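Local atomic coordinates of penicillin-binding protein PbpB (Mycobacterium tuberculosis, PDB entry 6KGU), a protein that helps build the bacterial cell wall by synthesising cross-linked peptidoglycan from lipid intermediates, and is inactivated by beta-lactam antibiotics such as aztreonam. Residues 156-161 with 191-196; 218-223 with 512-517; 404-409 with 431-436; 469-474 with 502-507. All blocks are in the same frame, centred on the assembly; numbering follows the deposited sequence. Where two conformers were deposited one is given.

How the contacts relate
The four contacts illustrate how the chemistry of a contact follows its place in a fold. Contacts 2 and 4 are buried. Contact 2, with the largest interface, joins the first and last strands of the transpeptidase sheet through regular antiparallel pairing. Contact 4 touches the same sheet, but at the margin where strands run out into loops, so a turn, a water and stacked polar groups replace the ladder. Contact 3, partly buried, is a separate two-stranded ribbon dressed with arginines. Contact 1 stands apart, about 30 Å centre to centre from contacts 2 and 3, and closes a short helix onto another sheet with one backbone bond and a few methyl groups.

Contact 1 of 4, residues 156-161 with 191-196; sequences DAVLAG and STVVLT
V158 and L159, in the last turn of helix 156-160, meet S191 and V193 where strand 192-195 begins, a compact example of a helix end settled on the start of a strand. The tight part is apolar. L159 CD2 rests 3.8 Å from V193 CG2 and also lies 3.7 Å from S191 O, while V158 CG1 reaches the same V193 methyl at 4.0 Å. Both helix side chains run across V193 at about a right angle, and V193 accepts them with one branch: with CG1 anti to the backbone N (chi1 167°), CG2 is left for the helix. L159 and V193 are buried, and L159 is further enclosed by I21 of the adjacent strand and by E152 of helix 150-154.

The other side is looser. V158 and S191 are both partly exposed, and S191 CB comes no nearer to V158 CG1 than 4.1 Å. Here the chains are joined through their backbones: S191 N donates to V158 O over 3.0 Å, with an angle of 147° at the hydrogen. Just beyond, G161 is the first residue to leave helical backbone angles, with a positive phi.

Strand 192-195 itself lies between strands 21-22 and 412-416 of a mixed sheet. The chemistry therefore divides in two: methyl contacts gather round the buried V193, while a carbonyl of the final helical turn finds its partner in an N-H from just ahead of the strand.

Contact 2 of 4, residues 218-223 with 512-517; sequences AHNVSA and GIMLDN
V221 holds CG1 anti to its backbone N (chi1 175°), and L515 holds CG anti to its carbonyl carbon (chi1 -74°); these torsions lay the two side chains side by side, pointing the same way, with V221 CG2 3.8 Å from L515 CG. The pair illustrates a general feature of antiparallel sheets, in which facing residues share one side. A223 CB and I513 CG1 repeat it two residues along at 4.1 Å, and A218 CB adds a contact with L515 CB at the other end.

Between these non-hydrogen-bonded pairs, S222 and M514 form a hydrogen-bonded one: S222 N gives to M514 O over 3.1 Å and M514 N returns a bond of 3.0 Å to S222 O. Toward N517, D516 N donates to N220 O, and H219 N reaches D516 O at 2.8 Å, a further backbone bond between the segments. The exposed H219 ring stands steeply to the D516 carboxylate, the planes 71° apart; ND1 and OD1 remain 4.1 Å from each other, so any electrostatic attraction is probably modest.

Strands 220-227 and 509-516 are neighbours in the central sheet of the penicillin-recognising fold, where the first strand of the domain pairs with the last. V221, A223, I513 and L515 turn to the face covered by helices 199-216 and 531-544, while strands 233-238 and 493-502 continue the sheet on either side.

Contact 3 of 4, residues 404-409 with 431-436; sequences GVRVPP and IRVVSA
R406 and I431 run side by side across a short antiparallel ribbon, and the arginine shows how one side chain serves several kinds of contact. Its CB lies 3.6 Å from I431 O and 3.8 Å from V433 CG2. CG stands anti to the backbone N (chi1 -171°), and the chain bends at chi3 (65°) to bring the guanidinium back over the isoleucine. NE bonds to K347 O at the end of helix 338-347; CZ sits 3.6 Å and NH2 3.2 Å from I431 CD1, which covers one face of the group, while V433 CG2 lies at its edge. The same methyl of I431 touches P408 CG.

R432 mirrors the theme on the opposite face of the ribbon: V405 CG2 lies 3.3 Å above the centre of its guanidinium, while NH1 donates to V434 O almost in the group's plane.

R406 N and I431 O, and I431 N and R406 O, form the backbone pair. Beyond it G404 O takes V433 N at 2.8 Å and, weakly, V434 N, as in a classic beta bulge. The chemistry implies a division of labour: aliphatic groups cover guanidinium faces, and N-H groups at the rims find carbonyl oxygens.

Contact 4 of 4, residues 469-474 with 502-507; sequences GYQMAG and ATADNP
Q471, the centre of an inverse gamma turn, meets A504 and D505 at the margin of the central sheet of the penicillin-recognising fold. The turn presents the Q471 carbonyl to the opposing loop, and A504 N donates to Q471 O over 2.8 Å. T503 CB and A504 CB crowd the same oxygen, each 3.4 Å away. Beyond CG the Q471 chain is extended and crosses D505 at about a right angle, yet the flat ends stack: the amide and carboxylate planes are only 25° apart, and Q471 CD is 3.6 Å from D505 OD1.

Apolar contacts line the inner flank. M472 bends at chi2 (-53°), which brings SD to 3.7 Å from A502 CB, and A473 CB reaches A504 CB at 4.2 Å.

A second shell fixes these groups. One water accepts from Q471 N and donates to D505 OD1, tying the turn to the loop. A cis peptide precedes T503, and T503 N bonds to N506 O, closing the loop between strands 493-502 and 509-516. Farther out, Q444 of helix 436-445 holds Q471 OE1 and R443 binds A504 O, while M542 of helix 531-544 packs against Y470, M472 and A502. Strand 473-483, to which A473 belongs, pairs with 493-502 and probably carries the K-T-G motif of the family downstream.

D505 OD1 has a second donor: besides the water, T503 OG1 gives it a hydrogen bond of 2.8 Å, arriving from above the carboxylate plane, 47° out of it.

Contact 1 of 4, residues 156-161 with 191-196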
loop_
_atom_site.group_PDB
_atom_site.type_symbol
_atom_site.label_atom_id
_atom_site.label_comp_id
_atom_site.label_asym_id
_atom_site.label_seq_id
_atom_site.Cartn_x
_atom_site.Cartn_y
_atom_site.Cartn_z
ATOM N N ASP A 156 22.605 10.235 -1.687
ATOM C CA ASP A 156 23.849 10.434 -2.424
ATOM C C ASP A 156 25.046 10.591 -1.490
ATOM O O ASP A 156 26.122 10.047 -1.760
ATOM C CB ASP A 156 23.723 11.650 -3.338
ATOM C CG ASP A 156 24.915 11.819 -4.240
ATOM O OD1 ASP A 156 25.152 10.919 -5.087
ATOM O OD2 ASP A 156 25.592 12.861 -4.115
ATOM N N ALA A 157 24.880 11.321 -0.385
ATOM C CA ALA A 157 25.997 11.507 0.539
ATOM C C ALA A 157 26.484 10.176 1.092
ATOM O O ALA A 157 27.693 9.948 1.204
ATOM C CB ALA A 157 25.594 12.445 1.678
ATOM N N VAL A 158 25.557 9.270 1.411
ATOM C CA VAL A 158 25.943 7.934 1.862
ATOM C C VAL A 158 26.616 7.161 0.734
ATOM O O VAL A 158 27.622 6.470 0.945
ATOM C CB VAL A 158 24.711 7.178 2.406
ATOM C CG1 VAL A 158 25.088 5.773 2.819
ATOM C CG2 VAL A 158 24.095 7.931 3.580
ATOM N N LEU A 159 26.067 7.257 -0.480
ATOM C CA LEU A 159 26.580 6.491 -1.608
ATOM C C LEU A 159 27.847 7.103 -2.210
ATOM O O LEU A 159 28.708 6.366 -2.713
ATOM C CB LEU A 159 25.489 6.374 -2.686
ATOM C CG LEU A 159 24.266 5.503 -2.333
ATOM C CD1 LEU A 159 23.083 5.805 -3.269
ATOM C CD2 LEU A 159 24.648 4.007 -2.387
ATOM N N ALA A 160 27.961 8.433 -2.201
ATOM C CA ALA A 160 29.076 9.093 -2.877
ATOM C C ALA A 160 30.351 9.113 -2.045
ATOM O O ALA A 160 31.448 9.180 -2.612
ATOM C CB ALA A 160 28.711 10.533 -3.237
ATOM N N GLY A 161 30.238 9.089 -0.722
ATOM C CA GLY A 161 31.423 9.284 0.092
ATOM C C GLY A 161 32.011 10.682 -0.090
ATOM O O GLY A 161 31.332 11.633 -0.476
ATOM N N SER A 191 29.421 4.092 1.057
ATOM C CA SER A 191 28.909 2.882 1.680
ATOM C C SER A 191 27.849 2.240 0.793
ATOM O O SER A 191 27.271 2.881 -0.093
ATOM C CB SER A 191 28.327 3.195 3.058
ATOM O OG SER A 191 29.332 3.698 3.916
ATOM N N THR A 192 27.605 0.954 1.030
ATOM C CA THR A 192 26.589 0.219 0.293
ATOM C C THR A 192 25.266 0.246 1.051
ATOM O O THR A 192 25.236 0.063 2.268
ATOM C CB THR A 192 27.045 -1.222 0.054
ATOM O OG1 THR A 192 27.996 -1.230 -1.018
ATOM C CG2 THR A 192 25.864 -2.118 -0.333
ATOM N N VAL A 193 24.176 0.493 0.322
ATOM C CA VAL A 193 22.839 0.637 0.891
ATOM C C VAL A 193 22.061 -0.656 0.641
ATOM O O VAL A 193 21.828 -1.038 -0.511
ATOM C CB VAL A 193 22.115 1.860 0.293
ATOM C CG1 VAL A 193 20.632 1.841 0.637
ATOM C CG2 VAL A 193 22.760 3.172 0.785
ATOM N N VAL A 194 21.656 -1.332 1.716
ATOM C CA VAL A 194 20.910 -2.590 1.646
ATOM C C VAL A 194 19.424 -2.282 1.831
ATOM O O VAL A 194 19.018 -1.783 2.885
ATOM C CB VAL A 194 21.387 -3.588 2.715
ATOM C CG1 VAL A 194 20.626 -4.909 2.592
ATOM C CG2 VAL A 194 22.924 -3.805 2.645
ATOM N N LEU A 195 18.609 -2.576 0.817
ATOM C CA LEU A 195 17.177 -2.315 0.891
ATOM C C LEU A 195 16.435 -3.498 1.515
ATOM O O LEU A 195 16.929 -4.627 1.547
ATOM C CB LEU A 195 16.602 -2.029 -0.499
ATOM C CG LEU A 195 17.308 -0.893 -1.256
ATOM C CD1 LEU A 195 16.705 -0.675 -2.626
ATOM C CD2 LEU A 195 17.244 0.400 -0.437
ATOM N N THR A 196 15.221 -3.225 1.998
ATOM C CA THR A 196 14.326 -4.301 2.416
ATOM C C THR A 196 13.730 -5.065 1.237
ATOM O O THR A 196 13.153 -6.138 1.453
ATOM C CB THR A 196 13.194 -3.734 3.281
ATOM O OG1 THR A 196 12.491 -2.722 2.545
ATOM C CG2 THR A 196 13.745 -3.117 4.561
#

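Contact 2 of 4, residues 218-223 with 512-517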
loop_
_atom_site.group_PDB
_atom_site.type_symbol
_atom_site.label_atom_id
_atom_site.label_comp_id
_atom_site.label_asym_id
_atom_site.label_seq_id
_atom_site.Cartn_x
_atom_site.Cartn_y
_atom_site.Cartn_z
ATOM N N ALA A 218 -6.542 0.915 -17.022
ATOM C CA ALA A 218 -6.305 1.990 -16.064
ATOM C C ALA A 218 -5.224 2.949 -16.567
ATOM O O ALA A 218 -4.329 2.572 -17.330
ATOM C CB ALA A 218 -5.891 1.401 -14.705
ATOM N N HIS A 219 -5.304 4.203 -16.112
ATOM C CA HIS A 219 -4.270 5.192 -16.419
ATOM C C HIS A 219 -2.957 4.865 -15.729
ATOM O O HIS A 219 -1.890 5.254 -16.209
ATOM C CB HIS A 219 -4.685 6.597 -15.970
ATOM C CG HIS A 219 -5.774 7.218 -16.784
ATOM N ND1 HIS A 219 -6.501 8.305 -16.335
ATOM C CD2 HIS A 219 -6.250 6.927 -18.018
ATOM C CE1 HIS A 219 -7.387 8.644 -17.253
ATOM N NE2 HIS A 219 -7.254 7.829 -18.286
ATOM N N ASN A 220 -3.014 4.233 -14.561
ATOM C CA ASN A 220 -1.795 3.787 -13.901
ATOM C C ASN A 220 -2.177 2.802 -12.807
ATOM O O ASN A 220 -3.336 2.733 -12.397
ATOM C CB ASN A 220 -0.977 4.961 -13.344
ATOM C CG ASN A 220 -1.819 5.969 -12.628
ATOM O OD1 ASN A 220 -2.232 6.994 -13.196
ATOM N ND2 ASN A 220 -2.090 5.693 -11.360
ATOM N N VAL A 221 -1.200 2.004 -12.381
ATOM C CA VAL A 221 -1.403 0.954 -11.384
ATOM C C VAL A 221 -0.187 0.978 -10.468
ATOM O O VAL A 221 0.931 1.238 -10.915
ATOM C CB VAL A 221 -1.587 -0.448 -12.035
ATOM C CG1 VAL A 221 -1.687 -1.611 -10.970
ATOM C CG2 VAL A 221 -2.833 -0.478 -12.905
ATOM N N SER A 222 -0.400 0.705 -9.188
ATOM C CA SER A 222 0.726 0.564 -8.281
ATOM C C SER A 222 0.355 -0.460 -7.219
ATOM O O SER A 222 -0.820 -0.770 -7.015
ATOM C CB SER A 222 1.113 1.907 -7.659
ATOM O OG SER A 222 -0.002 2.441 -7.002
ATOM N N ALA A 223 1.379 -1.006 -6.567
ATOM C CA ALA A 223 1.204 -2.079 -5.603
ATOM C C ALA A 223 2.359 -2.036 -4.610
ATOM O O ALA A 223 3.495 -1.687 -4.959
ATOM C CB ALA A 223 1.131 -3.473 -6.272
ATOM N N GLY A 512 -1.147 -4.043 -0.880
ATOM C CA GLY A 512 -2.022 -2.929 -1.241
ATOM C C GLY A 512 -1.888 -2.592 -2.715
ATOM O O GLY A 512 -0.778 -2.558 -3.252
ATOM N N ILE A 513 -3.021 -2.333 -3.361
ATOM C CA ILE A 513 -3.088 -2.124 -4.811
ATOM C C ILE A 513 -3.989 -0.924 -5.081
ATOM O O ILE A 513 -5.008 -0.742 -4.410
ATOM C CB ILE A 513 -3.651 -3.369 -5.545
ATOM C CG1 ILE A 513 -2.731 -4.581 -5.392
ATOM C CG2 ILE A 513 -3.896 -3.098 -7.058
ATOM C CD1 ILE A 513 -3.479 -5.886 -5.600
ATOM N N MET A 514 -3.640 -0.116 -6.080
ATOM C CA MET A 514 -4.544 0.920 -6.548
ATOM C C MET A 514 -4.488 0.989 -8.068
ATOM O O MET A 514 -3.424 0.865 -8.672
ATOM C CB MET A 514 -4.224 2.294 -5.931
ATOM C CG MET A 514 -5.226 3.368 -6.339
ATOM S SD MET A 514 -4.829 4.166 -7.924
ATOM C CE MET A 514 -3.586 5.331 -7.368
ATOM N N LEU A 515 -5.663 1.149 -8.681
ATOM C CA LEU A 515 -5.828 1.318 -10.124
ATOM C C LEU A 515 -6.506 2.651 -10.391
ATOM O O LEU A 515 -7.566 2.929 -9.823
ATOM C CB LEU A 515 -6.691 0.221 -10.741
ATOM C CG LEU A 515 -6.038 -1.154 -10.887
ATOM C CD1 LEU A 515 -6.049 -1.797 -9.554
ATOM C CD2 LEU A 515 -6.791 -2.018 -11.890
ATOM N N ASP A 516 -5.921 3.452 -11.277
ATOM C CA ASP A 516 -6.469 4.762 -11.610
ATOM C C ASP A 516 -7.431 4.590 -12.779
ATOM O O ASP A 516 -7.010 4.452 -13.931
ATOM C CB ASP A 516 -5.356 5.752 -11.935
ATOM C CG ASP A 516 -5.892 7.148 -12.280
ATOM O OD1 ASP A 516 -7.123 7.314 -12.437
ATOM O OD2 ASP A 516 -5.083 8.082 -12.404
ATOM N N ASN A 517 -8.719 4.592 -12.464
ATOM C CA ASN A 517 -9.806 4.549 -13.437
ATOM C C ASN A 517 -9.711 3.438 -14.489
ATOM O O ASN A 517 -9.668 3.721 -15.691
ATOM C CB ASN A 517 -9.945 5.903 -14.117
ATOM C CG ASN A 517 -11.243 6.014 -14.897
ATOM O OD1 ASN A 517 -12.299 5.558 -14.440
ATOM N ND2 ASN A 517 -11.172 6.590 -16.075
#

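Contact 3 of 4, residues 404-409 with 431-436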
loop_
_atom_site.group_PDB
_atom_site.type_symbol
_atom_site.label_atom_id
_atom_site.label_comp_id
_atom_site.label_asym_id
_atom_site.label_seq_id
_atom_site.Cartn_x
_atom_site.Cartn_y
_atom_site.Cartn_z
ATOM N N GLY A 404 -2.445 -6.052 15.830
ATOM C CA GLY A 404 -2.835 -4.752 16.339
ATOM C C GLY A 404 -1.708 -3.754 16.491
ATOM O O GLY A 404 -1.970 -2.607 16.865
ATOM N N VAL A 405 -0.465 -4.140 16.221
ATOM C CA VAL A 405 0.677 -3.258 16.435
ATOM C C VAL A 405 1.175 -2.770 15.079
ATOM O O VAL A 405 1.743 -3.540 14.295
ATOM C CB VAL A 405 1.795 -3.947 17.223
ATOM C CG1 VAL A 405 2.981 -3.024 17.322
ATOM C CG2 VAL A 405 1.287 -4.341 18.611
ATOM N N ARG A 406 0.981 -1.483 14.816
ATOM C CA ARG A 406 1.452 -0.890 13.576
ATOM C C ARG A 406 2.947 -0.648 13.664
ATOM O O ARG A 406 3.436 -0.088 14.651
ATOM C CB ARG A 406 0.723 0.420 13.307
ATOM C CG ARG A 406 0.992 1.008 11.916
ATOM C CD ARG A 406 -0.025 2.083 11.599
ATOM N NE ARG A 406 0.064 3.259 12.465
ATOM C CZ ARG A 406 0.956 4.240 12.327
ATOM N NH1 ARG A 406 1.867 4.198 11.362
ATOM N NH2 ARG A 406 0.932 5.277 13.152
ATOM N N VAL A 407 3.674 -1.088 12.644
ATOM C CA VAL A 407 5.108 -0.840 12.553
ATOM C C VAL A 407 5.330 -0.013 11.289
ATOM O O VAL A 407 5.168 -0.529 10.173
ATOM C CB VAL A 407 5.914 -2.152 12.537
ATOM C CG1 VAL A 407 7.432 -1.863 12.496
ATOM C CG2 VAL A 407 5.573 -3.022 13.765
ATOM N N PRO A 408 5.689 1.262 11.416
ATOM C CA PRO A 408 5.870 2.116 10.236
ATOM C C PRO A 408 6.807 1.467 9.230
ATOM O O PRO A 408 7.870 0.947 9.597
ATOM C CB PRO A 408 6.474 3.396 10.825
ATOM C CG PRO A 408 5.926 3.431 12.240
ATOM C CD PRO A 408 5.971 1.980 12.669
ATOM N N PRO A 409 6.422 1.431 7.958
ATOM C CA PRO A 409 7.225 0.716 6.964
ATOM C C PRO A 409 8.568 1.384 6.739
ATOM O O PRO A 409 8.703 2.603 6.844
ATOM C CB PRO A 409 6.358 0.772 5.696
ATOM C CG PRO A 409 5.451 1.922 5.911
ATOM C CD PRO A 409 5.200 2.009 7.380
ATOM N N ILE A 431 3.518 0.871 17.438
ATOM C CA ILE A 431 2.345 1.685 17.736
ATOM C C ILE A 431 1.154 0.748 17.905
ATOM O O ILE A 431 0.657 0.185 16.919
ATOM C CB ILE A 431 2.060 2.732 16.651
ATOM C CG1 ILE A 431 3.311 3.579 16.399
ATOM C CG2 ILE A 431 0.862 3.587 17.057
ATOM C CD1 ILE A 431 3.283 4.335 15.118
ATOM N N ARG A 432 0.694 0.592 19.148
ATOM C CA ARG A 432 -0.481 -0.210 19.473
ATOM C C ARG A 432 -1.736 0.519 18.998
ATOM O O ARG A 432 -2.051 1.606 19.493
ATOM C CB ARG A 432 -0.510 -0.461 20.983
ATOM C CG ARG A 432 -1.830 -1.008 21.569
ATOM C CD ARG A 432 -2.091 -2.455 21.187
ATOM N NE ARG A 432 -1.016 -3.364 21.578
ATOM C CZ ARG A 432 -0.947 -4.628 21.181
ATOM N NH1 ARG A 432 -1.893 -5.129 20.377
ATOM N NH2 ARG A 432 0.069 -5.390 21.553
ATOM N N VAL A 433 -2.437 -0.057 18.022
ATOM C CA VAL A 433 -3.669 0.517 17.477
ATOM C C VAL A 433 -4.906 -0.132 18.089
ATOM O O VAL A 433 -5.833 0.552 18.515
ATOM C CB VAL A 433 -3.692 0.382 15.937
ATOM C CG1 VAL A 433 -4.989 0.966 15.377
ATOM C CG2 VAL A 433 -2.453 1.025 15.296
ATOM N N VAL A 434 -4.953 -1.459 18.087
ATOM C CA VAL A 434 -6.012 -2.232 18.721
ATOM C C VAL A 434 -5.352 -3.434 19.377
ATOM O O VAL A 434 -4.184 -3.733 19.125
ATOM C CB VAL A 434 -7.092 -2.698 17.719
ATOM C CG1 VAL A 434 -7.802 -1.515 17.093
ATOM C CG2 VAL A 434 -6.458 -3.617 16.662
ATOM N N SER A 435 -6.119 -4.146 20.208
ATOM C CA SER A 435 -5.559 -5.317 20.870
ATOM C C SER A 435 -5.320 -6.442 19.864
ATOM O O SER A 435 -5.845 -6.436 18.741
ATOM C CB SER A 435 -6.484 -5.815 21.989
ATOM O OG SER A 435 -7.658 -6.433 21.469
ATOM N N ALA A 436 -4.512 -7.425 20.284
ATOM C CA ALA A 436 -4.316 -8.611 19.449
ATOM C C ALA A 436 -5.644 -9.293 19.165
ATOM O O ALA A 436 -5.905 -9.724 18.033
ATOM C CB ALA A 436 -3.348 -9.583 20.120
#

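Contact 4 of 4, residues 469-474 with 502-507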
loop_
_atom_site.group_PDB
_atom_site.type_symbol
_atom_site.label_atom_id
_atom_site.label_comp_id
_atom_site.label_asym_id
_atom_site.label_seq_id
_atom_site.Cartn_x
_atom_site.Cartn_y
_atom_site.Cartn_z
ATOM N N GLY A 469 -7.839 -22.897 -0.204
ATOM C CA GLY A 469 -6.848 -23.483 0.667
ATOM C C GLY A 469 -6.176 -22.515 1.615
ATOM O O GLY A 469 -5.407 -22.954 2.473
ATOM N N TYR A 470 -6.442 -21.215 1.495
ATOM C CA TYR A 470 -5.810 -20.207 2.333
ATOM C C TYR A 470 -6.864 -19.256 2.882
ATOM O O TYR A 470 -7.847 -18.939 2.205
ATOM C CB TYR A 470 -4.750 -19.407 1.545
ATOM C CG TYR A 470 -3.564 -20.239 1.099
ATOM C CD1 TYR A 470 -2.555 -20.575 1.992
ATOM C CD2 TYR A 470 -3.447 -20.676 -0.217
ATOM C CE1 TYR A 470 -1.468 -21.334 1.591
ATOM C CE2 TYR A 470 -2.357 -21.427 -0.626
ATOM C CZ TYR A 470 -1.379 -21.759 0.285
ATOM O OH TYR A 470 -0.295 -22.506 -0.110
ATOM N N GLN A 471 -6.643 -18.792 4.112
ATOM C CA GLN A 471 -7.506 -17.789 4.745
ATOM C C GLN A 471 -7.121 -16.376 4.279
ATOM O O GLN A 471 -6.653 -15.535 5.045
ATOM C CB GLN A 471 -7.422 -17.899 6.265
ATOM C CG GLN A 471 -7.949 -19.203 6.863
ATOM C CD GLN A 471 -8.150 -19.125 8.378
ATOM O OE1 GLN A 471 -8.341 -18.045 8.943
ATOM N NE2 GLN A 471 -8.128 -20.279 9.034
ATOM N N MET A 472 -7.330 -16.110 2.992
ATOM C CA MET A 472 -7.111 -14.753 2.512
ATOM C C MET A 472 -8.156 -13.823 3.120
ATOM O O MET A 472 -9.284 -14.230 3.424
ATOM C CB MET A 472 -7.169 -14.683 0.987
ATOM C CG MET A 472 -6.025 -15.450 0.263
ATOM S SD MET A 472 -4.374 -14.999 0.836
ATOM C CE MET A 472 -3.405 -16.249 -0.016
ATOM N N ALA A 473 -7.757 -12.571 3.330
ATOM C CA ALA A 473 -8.635 -11.562 3.916
ATOM C C ALA A 473 -8.259 -10.208 3.341
ATOM O O ALA A 473 -7.074 -9.932 3.155
ATOM C CB ALA A 473 -8.517 -11.534 5.447
ATOM N N GLY A 474 -9.261 -9.371 3.079
ATOM C CA GLY A 474 -9.002 -8.089 2.450
ATOM C C GLY A 474 -10.236 -7.208 2.372
ATOM O O GLY A 474 -11.267 -7.483 2.985
ATOM N N ALA A 502 -2.178 -11.975 3.658
ATOM C CA ALA A 502 -1.943 -13.410 3.469
ATOM C C ALA A 502 -1.124 -13.964 4.653
ATOM O O ALA A 502 0.053 -13.630 4.794
ATOM C CB ALA A 502 -1.219 -13.660 2.155
ATOM N N THR A 503 -1.731 -14.747 5.543
ATOM C CA THR A 503 -3.161 -15.021 5.599
ATOM C C THR A 503 -3.724 -14.566 6.947
ATOM O O THR A 503 -2.980 -14.124 7.824
ATOM C CB THR A 503 -3.454 -16.511 5.471
ATOM O OG1 THR A 503 -2.828 -17.169 6.574
ATOM C CG2 THR A 503 -2.897 -17.069 4.174
ATOM N N ALA A 504 -5.033 -14.744 7.127
ATOM C CA ALA A 504 -5.677 -14.287 8.358
ATOM C C ALA A 504 -5.186 -15.071 9.566
ATOM O O ALA A 504 -4.976 -14.502 10.646
ATOM C CB ALA A 504 -7.194 -14.407 8.238
ATOM N N ASP A 505 -5.000 -16.383 9.411
ATOM C CA ASP A 505 -4.595 -17.178 10.557
ATOM C C ASP A 505 -3.092 -17.134 10.770
ATOM O O ASP A 505 -2.632 -17.363 11.890
ATOM C CB ASP A 505 -5.069 -18.613 10.382
ATOM C CG ASP A 505 -4.466 -19.275 9.150
ATOM O OD1 ASP A 505 -4.579 -18.724 8.030
ATOM O OD2 ASP A 505 -3.845 -20.335 9.312
ATOM N N ASN A 506 -2.327 -16.816 9.731
ATOM C CA ASN A 506 -0.876 -16.654 9.836
ATOM C C ASN A 506 -0.428 -15.502 8.939
ATOM O O ASN A 506 0.006 -15.709 7.796
ATOM C CB ASN A 506 -0.156 -17.954 9.469
ATOM C CG ASN A 506 1.335 -17.873 9.712
ATOM O OD1 ASN A 506 1.806 -16.994 10.425
ATOM N ND2 ASN A 506 2.081 -18.776 9.111
ATOM N N PRO A 507 -0.517 -14.263 9.427
ATOM C CA PRO A 507 -0.147 -13.112 8.588
ATOM C C PRO A 507 1.338 -13.120 8.254
ATOM O O PRO A 507 2.195 -13.094 9.142
ATOM C CB PRO A 507 -0.537 -11.904 9.452
ATOM C CG PRO A 507 -1.636 -12.436 10.341
ATOM C CD PRO A 507 -1.169 -13.834 10.676
HETATM O O HOH W 1 -4.470 -19.841 5.576
#